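Local coordinates for probable enoyl-CoA hydratase/isomerase (Pseudomonas aeruginosa PAO1, PDB 5WYD), which probably acts as a hydro-lyase of the enoyl-CoA hydratase/isomerase (crotonase) family, with an implied role in the biosynthesis of diffusible signal factor, at residues W40-L45 with A95-E100; Q50-L55 with E103-F108; A114-Y119 with A140-P145; A136-Q141 with E192-S197. The protein carries 1 engineered substitution. One frame throughout, in Å; residues are numbered along the deposited sequence.

Contact 1: residues W40-L45 with A95-E100; sequences WDRDSL and ARRFGE
The methyl CD1 of L45 sits over the centre of the F98 ring: it lies 3.9 Å from the ring centroid and 6° off the ring normal, which meets the geometry of a CH-pi contact. The same methyl rests against the stem of the neighbouring arginine, L45 CD1 to R97 CB 3.7 Å. L45 branches between two aromatic groups, because its other methyl, CD2, lies over one face of the W40 ring, offset toward the rim. The two rings meet as an offset edge-to-face pair, with an edge of F98 toward the face of W40, planes at 81° and the centroid of the five-membered ring 5.8 Å from that of F98. The W40 stem closes the gap, CB standing 4.0 Å from F98 CE1. R42 NH1 comes within 4.2 Å of R97 NE, a pairing of like charges. R42 has a salt bridge to E93, which would partly offset this, and R97 has long, weak ion pairs to E93 and E100; R97 NE, buried by the contact, has no partner in the model. The start of helix 42-57 thus meets the middle of helix 88-106 through aromatic and aliphatic surfaces, and the R42-E93 bridge adds a polar tie beside them.

Contact 2: residues Q50-L55 with E103-F108; sequences QLIEHL and EALRDF
I52 faces A104 and L105 and meets segment 103-108 with every carbon from CB outward. Its CB lies 4.2 Å from A104 CB, where the small alanine side chain lets the helices come close: the CA atoms of I52 and L105 are 6.2 Å apart. From there the side chain forks. With chi1 at -62°, CG1 stands anti to the carbonyl carbon and CG2 anti to the backbone N, which sends the two branches to different targets. CG2 reaches the carbonyl of A104, 3.2 Å from its O, and is also 4.1 Å from F108 CB. CG1 lies 4.1 Å from L105 CA, on the backbone itself. At the end of the longer branch a chi2 of -64° lays CD1 over L105, where it meets L105 CD1 at 4.1 Å, the two side chains passing at a slant.

One helical turn on, L55 extends the apolar patch by setting its CB 4.1 Å from F108 CE1. F108 follows the helix end: D107 is the first residue to leave helical backbone angles, while F108 N still bonds to L105 O at 2.9 Å.

Beneath both helices lies strand 63-68, whose L64 is touched by I52, L55, L105 and F108 alike. Two neighbouring helices packed on one side of a largely parallel sheet, each lying between consecutive parallel strands, are what beta-alpha-beta crossovers produce in the crotonase fold.

Contact 3: residues A114-Y119 with A140-P145; sequences AAINGY and AQMALP
A140 CB is wedged between I116 and G118, and this is the tight part of the contact: it lies 3.5 Å from I116 CG2 and 3.3 Å from G118 O, the latter a methyl against a carbonyl. I116 uses both of its branches. CG2, anti to the backbone N, covers A140, while CG1 (chi1 -55°) leads the other way and, with chi2 nearly straight at 178°, delivers CD1 to within 3.8 Å of M142 SD. Both contacts of I116 are buried and apolar.

The looser part is at Y119 and Q141, both partly exposed. Their side chains run side by side and point the same way, yet the nearest approach, Y119 CE2 to Q141 OE1, is 3.9 Å, and the ring and amide planes stand 83° apart, so the two flat groups do not stack. The backbone is similarly spaced, Y119 CA to Q141 O 3.8 Å. The bound pentanedial lies about 5 Å from the side chain of Y119, which also meets the ring of F73 in the ligand's pocket; Q141 touches R179, another pocket residue.

Within the fold, I116 ends strand 111-116 of the main sheet, where A136 of strand 133-137 lies beside it. Y119 leads into strand 119-121, the parallel partner of strand 142-143, and M142 is backed by A120 and by L125 of helix 123-130.

Contact 4: residues A136-Q141 with E192-S197; sequences AERQAQ and EQVVDS
V195 turns its CG1 into the position between its own backbone N and carbonyl carbon, chi1 83°, and this conformation sets that methyl against the neighbouring strand: CG1 is 3.5 Å from A136 O and 3.9 Å from E137 CG. The strands are parallel, as the bonds A136 N to Q193 O (3.1 Å) and V195 N to A136 O (2.6 Å) show. A136 and V194 point to one face of the sheet, E137 and V195 to the other.

Past the strand end, R138 folds over its partners. Its CG passes 3.7 Å from V194 CG1, the side chains crossing at about a right angle, and a bend at chi3 (-41°) then brings the guanidinium alongside D196. The salt bridge R138 NH1 to D196 OD1 measures 2.6 Å, with the oxygen at the guanidinium edge although the two planes are 44° apart. The same OD1 also accepts a weak bond from S197 N. Q139 bends at chi2, and S197 OG appears to donate to Q139 OE1 at 3.0 Å from above the amide plane, though the amide's clash with E137 makes its placement, and so this bond, doubtful.

Strand 193-195 is one of the two edge strands of the six-stranded sheet within the chain. Helix 182-188 covers V194, A200 of helix 200-211 covers E137 and V195, and I116 of strand 111-116 touches A136 from the next strand inward.

From the N terminus, residues 40-45 and 50-55 come first, both on helix 42-57, and both await partners on helix 88-106 and its end. Contact 1 closes at 95-100 and contact 2 at 103-108, so their loops cross and join the same two helices at points about 13 Å apart between centres. The chain then enters strand 111-116, and contacts 3 and 4 both come after contacts 1 and 2. Contact 3 runs from 114-119 to 140-145; contact 4 opens on the stretch where contact 3 closes, sharing A140 and Q141, and ends at 192-197. A probable hydrogen bond from E137 N to I116 O joins strands 111-116 and 133-137, to which contact 4 adds 193-195. Contacts 2 and 4 lie on opposite sides of the chain's centre.

Contact 1: residues W40-L45 with A95-E100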
# COMPACT_ATOMS: atom_id res chain seq x y z
N TRP A 40 -8.68 14.88 29.84
CA TRP A 40 -7.45 14.10 29.90
C TRP A 40 -6.27 14.89 30.42
O TRP A 40 -6.14 16.09 30.17
CB TRP A 40 -7.08 13.54 28.54
CG TRP A 40 -7.90 12.43 28.18
CD1 TRP A 40 -8.93 12.43 27.31
CD2 TRP A 40 -7.83 11.11 28.73
NE1 TRP A 40 -9.49 11.18 27.26
CE2 TRP A 40 -8.83 10.35 28.13
CE3 TRP A 40 -7.01 10.50 29.69
CZ2 TRP A 40 -9.04 9.01 28.44
CZ3 TRP A 40 -7.22 9.17 30.00
CH2 TRP A 40 -8.23 8.44 29.38
N ASP A 41 -5.37 14.17 31.09
CA ASP A 41 -4.18 14.74 31.69
C ASP A 41 -3.02 13.82 31.34
O ASP A 41 -3.22 12.66 30.95
CB ASP A 41 -4.41 14.85 33.21
CG ASP A 41 -3.25 15.46 33.96
OD1 ASP A 41 -2.15 15.62 33.39
OD2 ASP A 41 -3.45 15.77 35.16
N ARG A 42 -1.81 14.35 31.46
CA ARG A 42 -0.62 13.53 31.25
C ARG A 42 -0.56 12.36 32.21
O ARG A 42 -0.16 11.25 31.83
CB ARG A 42 0.63 14.33 31.49
CG ARG A 42 1.82 13.42 31.76
CD ARG A 42 2.95 14.23 32.18
NE ARG A 42 3.27 15.23 31.21
CZ ARG A 42 4.24 15.07 30.36
NH1 ARG A 42 4.97 13.93 30.40
NH2 ARG A 42 4.48 16.07 29.52
N ASP A 43 -0.88 12.62 33.47
CA ASP A 43 -0.86 11.56 34.47
C ASP A 43 -1.86 10.49 34.06
O ASP A 43 -1.59 9.29 34.19
CB ASP A 43 -1.19 12.14 35.86
CG ASP A 43 -0.54 11.37 37.03
OD1 ASP A 43 -0.06 10.23 36.84
OD2 ASP A 43 -0.54 11.90 38.16
N SER A 44 -3.02 10.92 33.56
CA SER A 44 -4.04 9.99 33.08
C SER A 44 -3.59 9.22 31.84
O SER A 44 -3.76 7.99 31.77
CB SER A 44 -5.34 10.77 32.85
OG SER A 44 -5.15 11.87 31.97
N LEU A 45 -3.00 9.90 30.86
CA LEU A 45 -2.63 9.23 29.61
C LEU A 45 -1.60 8.13 29.80
O LEU A 45 -1.72 7.06 29.19
CB LEU A 45 -2.12 10.25 28.60
CG LEU A 45 -3.17 11.23 28.07
CD1 LEU A 45 -2.56 12.15 27.06
CD2 LEU A 45 -4.26 10.44 27.43
N ALA A 95 1.07 15.47 22.21
CA ALA A 95 0.56 14.79 21.03
C ALA A 95 1.02 13.33 21.00
O ALA A 95 0.26 12.43 20.62
CB ALA A 95 1.00 15.52 19.77
N ARG A 96 2.28 13.08 21.39
CA ARG A 96 2.80 11.72 21.43
C ARG A 96 2.03 10.87 22.44
O ARG A 96 1.64 9.74 22.14
CB ARG A 96 4.29 11.78 21.76
CG ARG A 96 5.04 10.47 21.81
CD ARG A 96 5.30 9.90 20.44
NE ARG A 96 5.84 8.57 20.58
CZ ARG A 96 6.59 7.95 19.69
NH1 ARG A 96 7.04 6.73 19.92
NH2 ARG A 96 6.90 8.56 18.58
N ARG A 97 1.75 11.45 23.61
CA ARG A 97 1.05 10.74 24.68
C ARG A 97 -0.34 10.30 24.25
O ARG A 97 -0.76 9.18 24.55
CB ARG A 97 0.95 11.63 25.91
CG ARG A 97 2.25 11.89 26.66
CD ARG A 97 2.93 10.61 27.05
NE ARG A 97 4.26 10.83 27.61
CZ ARG A 97 5.39 10.83 26.91
NH1 ARG A 97 6.55 11.03 27.54
NH2 ARG A 97 5.38 10.64 25.59
N PHE A 98 -1.08 11.18 23.58
CA PHE A 98 -2.41 10.79 23.12
C PHE A 98 -2.31 9.64 22.15
O PHE A 98 -3.07 8.66 22.24
CB PHE A 98 -3.14 11.93 22.43
CG PHE A 98 -3.91 12.82 23.36
CD1 PHE A 98 -5.06 12.36 23.95
CD2 PHE A 98 -3.53 14.14 23.56
CE1 PHE A 98 -5.80 13.16 24.79
CE2 PHE A 98 -4.29 14.96 24.38
CZ PHE A 98 -5.41 14.46 25.01
N GLY A 99 -1.39 9.74 21.20
CA GLY A 99 -1.27 8.69 20.22
C GLY A 99 -0.91 7.37 20.88
O GLY A 99 -1.58 6.36 20.67
N GLU A 100 0.08 7.40 21.76
CA GLU A 100 0.51 6.17 22.42
C GLU A 100 -0.60 5.56 23.25
O GLU A 100 -0.87 4.35 23.15
CB GLU A 100 1.72 6.43 23.32
CG GLU A 100 2.95 6.96 22.64
CD GLU A 100 4.06 7.26 23.64
OE1 GLU A 100 3.87 7.02 24.85
OE2 GLU A 100 5.15 7.67 23.21

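Contact 2: residues Q50-L55 with E103-F108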
# COMPACT_ATOMS: atom_id res chain seq x y z
N GLN A 50 -0.29 2.35 30.35
CA GLN A 50 0.18 1.34 31.26
C GLN A 50 -0.94 0.41 31.64
O GLN A 50 -0.77 -0.81 31.64
CB GLN A 50 0.77 2.01 32.49
CG GLN A 50 2.00 2.79 32.19
CD GLN A 50 2.54 3.45 33.42
OE1 GLN A 50 1.89 3.47 34.45
NE2 GLN A 50 3.74 3.97 33.32
N LEU A 51 -2.12 0.96 31.89
CA LEU A 51 -3.20 0.10 32.32
C LEU A 51 -3.50 -0.93 31.25
O LEU A 51 -3.53 -2.13 31.55
CB LEU A 51 -4.41 0.95 32.67
CG LEU A 51 -5.66 0.29 33.21
CD1 LEU A 51 -5.29 -0.59 34.37
CD2 LEU A 51 -6.48 1.46 33.71
N ILE A 52 -3.51 -0.51 29.99
CA ILE A 52 -3.81 -1.43 28.89
C ILE A 52 -2.80 -2.55 28.83
O ILE A 52 -3.17 -3.72 28.63
CB ILE A 52 -3.84 -0.66 27.56
CG1 ILE A 52 -4.94 0.37 27.57
CG2 ILE A 52 -4.09 -1.63 26.44
CD1 ILE A 52 -6.32 -0.25 27.69
N GLU A 53 -1.52 -2.23 29.01
CA GLU A 53 -0.50 -3.26 28.97
C GLU A 53 -0.67 -4.28 30.08
O GLU A 53 -0.44 -5.47 29.88
CB GLU A 53 0.87 -2.64 29.04
CG GLU A 53 1.09 -1.62 27.99
CD GLU A 53 2.44 -0.99 28.13
OE1 GLU A 53 3.16 -1.40 29.07
OE2 GLU A 53 2.76 -0.08 27.35
N HIS A 54 -1.00 -3.81 31.28
CA HIS A 54 -1.23 -4.74 32.37
C HIS A 54 -2.43 -5.61 32.06
O HIS A 54 -2.42 -6.81 32.33
CB HIS A 54 -1.45 -3.95 33.66
CG HIS A 54 -0.19 -3.42 34.26
ND1 HIS A 54 0.45 -2.31 33.76
CD2 HIS A 54 0.54 -3.82 35.33
CE1 HIS A 54 1.52 -2.05 34.48
NE2 HIS A 54 1.60 -2.95 35.44
N LEU A 55 -3.47 -5.00 31.49
CA LEU A 55 -4.68 -5.73 31.14
C LEU A 55 -4.40 -6.79 30.09
O LEU A 55 -4.84 -7.94 30.20
CB LEU A 55 -5.73 -4.74 30.65
CG LEU A 55 -6.19 -3.70 31.66
CD1 LEU A 55 -7.28 -2.83 31.06
CD2 LEU A 55 -6.62 -4.33 32.98
N GLU A 103 -3.63 4.52 20.94
CA GLU A 103 -3.27 3.35 20.15
C GLU A 103 -3.20 2.12 21.03
O GLU A 103 -3.59 1.02 20.61
CB GLU A 103 -1.96 3.62 19.46
CG GLU A 103 -2.09 4.68 18.38
CD GLU A 103 -0.74 5.10 17.91
OE1 GLU A 103 -0.63 5.94 16.99
OE2 GLU A 103 0.23 4.54 18.46
N ALA A 104 -2.70 2.27 22.26
CA ALA A 104 -2.69 1.13 23.17
C ALA A 104 -4.11 0.63 23.44
O ALA A 104 -4.36 -0.58 23.44
CB ALA A 104 -1.99 1.50 24.48
N LEU A 105 -5.05 1.56 23.64
CA LEU A 105 -6.43 1.16 23.87
C LEU A 105 -6.98 0.44 22.66
O LEU A 105 -7.56 -0.66 22.77
CB LEU A 105 -7.27 2.41 24.18
CG LEU A 105 -8.79 2.27 24.18
CD1 LEU A 105 -9.23 1.26 25.23
CD2 LEU A 105 -9.55 3.63 24.29
N ARG A 106 -6.71 1.00 21.48
CA ARG A 106 -7.13 0.40 20.23
C ARG A 106 -6.54 -0.98 20.06
O ARG A 106 -7.11 -1.83 19.38
CB ARG A 106 -6.69 1.31 19.09
CG ARG A 106 -6.82 0.69 17.74
CD ARG A 106 -6.28 1.64 16.68
NE ARG A 106 -4.86 1.92 16.81
CZ ARG A 106 -3.92 1.29 16.13
NH1 ARG A 106 -4.27 0.34 15.27
NH2 ARG A 106 -2.64 1.60 16.28
N ASP A 107 -5.36 -1.20 20.61
CA ASP A 107 -4.70 -2.49 20.51
C ASP A 107 -5.01 -3.42 21.68
O ASP A 107 -4.35 -4.46 21.80
CB ASP A 107 -3.20 -2.28 20.38
CG ASP A 107 -2.83 -1.68 19.05
OD1 ASP A 107 -3.71 -1.59 18.17
OD2 ASP A 107 -1.66 -1.28 18.90
N PHE A 108 -5.94 -3.07 22.57
CA PHE A 108 -6.25 -3.99 23.66
C PHE A 108 -6.71 -5.31 23.06
O PHE A 108 -7.54 -5.33 22.14
CB PHE A 108 -7.33 -3.38 24.56
CG PHE A 108 -7.89 -4.35 25.56
CD1 PHE A 108 -7.06 -5.16 26.28
CD2 PHE A 108 -9.24 -4.42 25.79
CE1 PHE A 108 -7.57 -6.07 27.19
CE2 PHE A 108 -9.75 -5.33 26.71
CZ PHE A 108 -8.92 -6.15 27.40

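Contact 3: residues A114-Y119 with A140-P145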
# COMPACT_ATOMS: atom_id res chain seq x y z
N ALA A 114 -16.99 1.52 24.74
CA ALA A 114 -16.99 2.89 25.20
C ALA A 114 -18.40 3.25 25.61
O ALA A 114 -19.30 3.26 24.77
CB ALA A 114 -16.52 3.82 24.09
N ALA A 115 -18.60 3.56 26.88
CA ALA A 115 -19.90 3.93 27.41
C ALA A 115 -19.94 5.44 27.60
O ALA A 115 -19.38 5.96 28.57
CB ALA A 115 -20.16 3.20 28.72
N ILE A 116 -20.71 6.12 26.77
CA ILE A 116 -20.76 7.57 26.74
C ILE A 116 -21.90 8.03 27.63
O ILE A 116 -23.07 8.04 27.24
CB ILE A 116 -20.93 8.08 25.31
CG1 ILE A 116 -19.82 7.51 24.42
CG2 ILE A 116 -20.94 9.61 25.31
CD1 ILE A 116 -19.90 7.91 22.98
N ASN A 117 -21.57 8.45 28.84
CA ASN A 117 -22.58 8.95 29.74
C ASN A 117 -22.65 10.47 29.75
O ASN A 117 -23.59 11.02 30.32
CB ASN A 117 -22.35 8.39 31.16
CG ASN A 117 -20.99 8.72 31.72
OD1 ASN A 117 -20.09 9.13 31.00
ND2 ASN A 117 -20.85 8.57 33.04
N GLY A 118 -21.71 11.15 29.11
CA GLY A 118 -21.68 12.61 29.13
C GLY A 118 -21.14 13.21 27.85
O GLY A 118 -21.02 12.53 26.83
N TYR A 119 -20.86 14.53 27.89
CA TYR A 119 -20.26 15.18 26.72
C TYR A 119 -18.95 14.51 26.39
O TYR A 119 -18.09 14.36 27.27
CB TYR A 119 -19.96 16.67 26.94
CG TYR A 119 -21.14 17.52 26.99
CD1 TYR A 119 -21.96 17.48 28.07
CD2 TYR A 119 -21.45 18.39 25.96
CE1 TYR A 119 -23.05 18.24 28.14
CE2 TYR A 119 -22.57 19.18 26.04
CZ TYR A 119 -23.36 19.09 27.16
OH TYR A 119 -24.49 19.84 27.27
N ALA A 140 -25.96 12.73 25.27
CA ALA A 140 -24.58 13.07 24.97
C ALA A 140 -24.44 13.66 23.58
O ALA A 140 -25.15 13.28 22.64
CB ALA A 140 -23.71 11.82 25.11
N GLN A 141 -23.57 14.66 23.48
CA GLN A 141 -23.21 15.32 22.24
C GLN A 141 -21.73 15.16 22.02
O GLN A 141 -20.93 15.40 22.94
CB GLN A 141 -23.59 16.79 22.21
CG GLN A 141 -25.08 17.06 22.19
CD GLN A 141 -25.36 18.53 22.26
OE1 GLN A 141 -24.50 19.30 22.68
NE2 GLN A 141 -26.54 18.94 21.81
N MET A 142 -21.36 14.75 20.82
CA MET A 142 -19.98 14.48 20.46
C MET A 142 -19.56 15.30 19.26
O MET A 142 -20.22 15.27 18.23
CB MET A 142 -19.81 13.00 20.16
CG MET A 142 -20.29 12.14 21.27
SD MET A 142 -20.99 10.68 20.54
CE MET A 142 -22.46 11.36 19.76
N ALA A 143 -18.44 15.98 19.40
CA ALA A 143 -17.92 16.77 18.31
C ALA A 143 -16.44 16.96 18.51
O ALA A 143 -15.87 16.60 19.55
CB ALA A 143 -18.61 18.12 18.19
N LEU A 144 -15.80 17.40 17.44
CA LEU A 144 -14.41 17.82 17.53
C LEU A 144 -14.34 19.33 17.40
O LEU A 144 -14.51 19.86 16.29
CB LEU A 144 -13.57 17.13 16.46
CG LEU A 144 -13.53 15.61 16.59
CD1 LEU A 144 -12.67 14.99 15.51
CD2 LEU A 144 -13.06 15.15 17.97
N PRO A 145 -14.03 20.05 18.47
CA PRO A 145 -14.00 21.52 18.44
C PRO A 145 -12.59 22.07 18.33
O PRO A 145 -12.41 23.29 18.45
CB PRO A 145 -14.57 21.88 19.82
CG PRO A 145 -14.03 20.75 20.70
CD PRO A 145 -14.05 19.51 19.84

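Contact 4: residues A136-Q141 with E192-S197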
# COMPACT_ATOMS: atom_id res chain seq x y z
N ALA A 136 -24.05 4.96 23.72
CA ALA A 136 -24.26 6.31 24.21
C ALA A 136 -25.69 6.55 24.70
O ALA A 136 -26.66 5.98 24.18
CB ALA A 136 -23.93 7.36 23.14
N GLU A 137 -25.77 7.38 25.75
CA GLU A 137 -26.97 7.93 26.33
C GLU A 137 -27.53 8.98 25.38
O GLU A 137 -26.78 9.68 24.70
CB GLU A 137 -26.65 8.55 27.68
CG GLU A 137 -26.16 7.56 28.72
CD GLU A 137 -25.83 8.24 30.04
OE1 GLU A 137 -25.46 7.53 31.00
OE2 GLU A 137 -25.92 9.48 30.10
N ARG A 138 -28.86 9.11 25.33
CA ARG A 138 -29.45 9.94 24.29
C ARG A 138 -28.91 11.36 24.34
O ARG A 138 -28.77 12.01 23.30
CB ARG A 138 -30.95 9.92 24.44
CG ARG A 138 -31.46 8.56 24.71
CD ARG A 138 -32.90 8.52 24.38
NE ARG A 138 -33.53 9.74 24.83
CZ ARG A 138 -33.93 9.94 26.08
NH1 ARG A 138 -33.75 8.99 26.99
NH2 ARG A 138 -34.51 11.08 26.42
N GLN A 139 -28.61 11.85 25.53
CA GLN A 139 -28.29 13.27 25.71
C GLN A 139 -26.91 13.65 25.24
O GLN A 139 -26.68 14.82 24.89
CB GLN A 139 -28.46 13.65 27.17
CG GLN A 139 -27.41 13.10 28.13
CD GLN A 139 -27.63 11.67 28.45
OE1 GLN A 139 -28.50 11.01 27.87
NE2 GLN A 139 -26.91 11.17 29.43
N ALA A 140 -25.96 12.73 25.27
CA ALA A 140 -24.58 13.07 24.97
C ALA A 140 -24.44 13.66 23.58
O ALA A 140 -25.15 13.28 22.64
CB ALA A 140 -23.71 11.82 25.11
N GLN A 141 -23.57 14.66 23.48
CA GLN A 141 -23.21 15.32 22.24
C GLN A 141 -21.73 15.16 22.02
O GLN A 141 -20.93 15.40 22.94
CB GLN A 141 -23.59 16.79 22.21
CG GLN A 141 -25.08 17.06 22.19
CD GLN A 141 -25.36 18.53 22.26
OE1 GLN A 141 -24.50 19.30 22.68
NE2 GLN A 141 -26.54 18.94 21.81
N GLU A 192 -22.82 2.51 17.76
CA GLU A 192 -23.56 1.28 17.48
C GLU A 192 -24.91 1.23 18.17
O GLU A 192 -25.84 0.59 17.67
CB GLU A 192 -22.73 0.05 17.84
CG GLU A 192 -21.54 -0.12 16.92
CD GLU A 192 -20.55 0.99 17.07
OE1 GLU A 192 -20.19 1.25 18.24
OE2 GLU A 192 -20.21 1.65 16.04
N GLN A 193 -25.02 1.76 19.39
CA GLN A 193 -26.29 1.73 20.12
C GLN A 193 -26.54 3.02 20.90
O GLN A 193 -25.61 3.70 21.32
CB GLN A 193 -26.35 0.52 21.08
CG GLN A 193 -27.51 0.56 22.05
CD GLN A 193 -27.50 -0.58 23.02
OE1 GLN A 193 -26.65 -1.47 22.92
NE2 GLN A 193 -28.41 -0.55 23.99
N VAL A 194 -27.83 3.32 21.12
CA VAL A 194 -28.29 4.47 21.90
C VAL A 194 -29.02 3.91 23.11
O VAL A 194 -29.72 2.90 23.01
CB VAL A 194 -29.22 5.44 21.14
CG1 VAL A 194 -29.82 6.48 22.10
CG2 VAL A 194 -28.49 6.10 20.02
N VAL A 195 -28.79 4.52 24.27
CA VAL A 195 -29.40 4.04 25.48
C VAL A 195 -30.04 5.18 26.26
O VAL A 195 -29.73 6.36 26.06
CB VAL A 195 -28.35 3.29 26.32
CG1 VAL A 195 -27.54 4.28 27.12
CG2 VAL A 195 -29.01 2.22 27.17
N ASP A 196 -30.97 4.82 27.13
CA ASP A 196 -31.63 5.78 27.98
C ASP A 196 -30.64 6.37 28.98
O ASP A 196 -29.65 5.73 29.34
CB ASP A 196 -32.80 5.09 28.66
CG ASP A 196 -33.78 6.05 29.22
OD1 ASP A 196 -33.62 7.26 28.94
OD2 ASP A 196 -34.72 5.58 29.89
N SER A 197 -30.90 7.59 29.44
CA SER A 197 -29.94 8.25 30.31
C SER A 197 -29.60 7.42 31.55
O SER A 197 -30.49 6.86 32.21
CB SER A 197 -30.46 9.62 30.75
OG SER A 197 -30.80 10.43 29.64